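Local coordinates for protein geranyltranstransferase (Stenotrophomonas maltophilia, PDB 7LBJ) that probably makes farnesyl diphosphate or a longer prenyl diphosphate by head-to-tail condensation of isoprenoid units, with magnesium as cofactor, at residues Asp213-Ala216 with Asp217-Leu221. Numbering follows the deposited sequence. Where two conformers were deposited one is given.
With EDO (1,2-ethanediol), chain F.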
# COMPACT_ATOMS: atom_id res chain seq x y z
N ASP A 213 -13.45 5.56 19.76
CA ASP A 213 -13.91 5.14 18.45
C ASP A 213 -15.32 5.64 18.19
O ASP A 213 -15.65 6.02 17.06
CB ASP A 213 -13.85 3.62 18.34
CG ASP A 213 -14.09 3.14 16.92
OD1 ASP A 213 -13.35 3.57 16.02
OD2 ASP A 213 -15.00 2.32 16.71
N SER A 214 -16.17 5.66 19.22
CA SER A 214 -17.52 6.19 19.08
C SER A 214 -17.49 7.67 18.72
O SER A 214 -18.27 8.16 17.89
CB SER A 214 -18.27 5.96 20.39
OG SER A 214 -19.61 6.38 20.33
N PHE A 215 -16.58 8.41 19.36
CA PHE A 215 -16.40 9.82 19.00
C PHE A 215 -15.92 9.95 17.55
O PHE A 215 -16.45 10.76 16.77
CB PHE A 215 -15.38 10.44 19.97
CG PHE A 215 -14.85 11.80 19.54
CD1 PHE A 215 -15.52 12.96 19.87
CD2 PHE A 215 -13.66 11.89 18.83
CE1 PHE A 215 -15.02 14.21 19.49
CE2 PHE A 215 -13.14 13.13 18.46
CZ PHE A 215 -13.83 14.29 18.79
N ALA A 216 -14.93 9.15 17.17
CA ALA A 216 -14.33 9.29 15.84
C ALA A 216 -15.31 8.85 14.76
O ALA A 216 -15.29 9.38 13.64
CB ALA A 216 -13.04 8.46 15.76
N ASP A 217 -16.14 7.86 15.06
CA ASP A 217 -17.18 7.43 14.13
C ASP A 217 -18.12 8.59 13.82
O ASP A 217 -18.40 8.90 12.66
CB ASP A 217 -17.93 6.24 14.74
CG ASP A 217 -18.82 5.51 13.74
OD1 ASP A 217 -18.58 5.59 12.52
OD2 ASP A 217 -19.76 4.82 14.18
N ALA A 218 -18.62 9.25 14.87
CA ALA A 218 -19.50 10.40 14.66
C ALA A 218 -18.79 11.53 13.92
O ALA A 218 -19.39 12.18 13.05
CB ALA A 218 -20.05 10.91 16.00
N LEU A 219 -17.50 11.77 14.23
CA LEU A 219 -16.79 12.87 13.58
C LEU A 219 -16.66 12.65 12.08
O LEU A 219 -16.81 13.60 11.29
CB LEU A 219 -15.40 13.05 14.21
CG LEU A 219 -14.62 14.30 13.79
CD1 LEU A 219 -13.80 14.79 14.96
CD2 LEU A 219 -13.70 13.99 12.63
N GLY A 220 -16.34 11.42 11.66
CA GLY A 220 -16.17 11.17 10.24
C GLY A 220 -17.44 11.41 9.46
O GLY A 220 -17.41 11.95 8.35
N LEU A 221 -18.58 11.01 10.02
CA LEU A 221 -19.86 11.32 9.37
C LEU A 221 -20.16 12.81 9.42
O LEU A 221 -20.55 13.40 8.40
CB LEU A 221 -21.00 10.52 10.01
CG LEU A 221 -22.39 10.72 9.39
CD1 LEU A 221 -22.36 10.41 7.90
CD2 LEU A 221 -23.49 9.86 10.09
C1 EDO F . -19.61 2.78 17.54
O1 EDO F . -19.81 3.79 18.55
C2 EDO F . -18.25 2.97 16.90
O2 EDO F . -17.30 2.25 17.71
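Phe215 and Leu219 both set CG trans to the backbone N (chi1 167° and -170°), and their side chains run side by side from the same face of the helix. The CD1 methyl of Leu219 meets the far end of the Phe215 ring, 3.9 Å from Phe215 CZ, at an oblique angle. The backbone beside them is tied by regular i to i+4 bonds. Leu219 N bonds to Phe215 O at 2.9 Å. Asp217 N reaches Asp213 O at 2.8 Å, and Gly220 N reaches Ala216 O at 3.0 Å. The bond from Ala218 N to Ser214 O is longer, 3.2 Å.

The polar face carries Asp213, Ser214 and Asp217. A 1,2-ethanediol, probably from the crystallisation liquor, sits here. Its O2 donates to Asp213 OD2 at 2.5 Å. In the conformer given, Ser214 OG makes a weak and doubtful bond to its O1. Asp213 OD2 also forms a salt bridge with Arg192, which probably favours its charged form. The like-charged carboxylates of Asp213 and Asp217 are not in contact.

Met274 of helix 260-277 packs on both Phe215 and Leu219, and helix 286-297 adds Leu288 and Ala292 against the ring. Ala216 faces Val195 of helix 176-201. This is an amphipathic alpha-helical turn within the all-helical fold of the polyprenyl synthases.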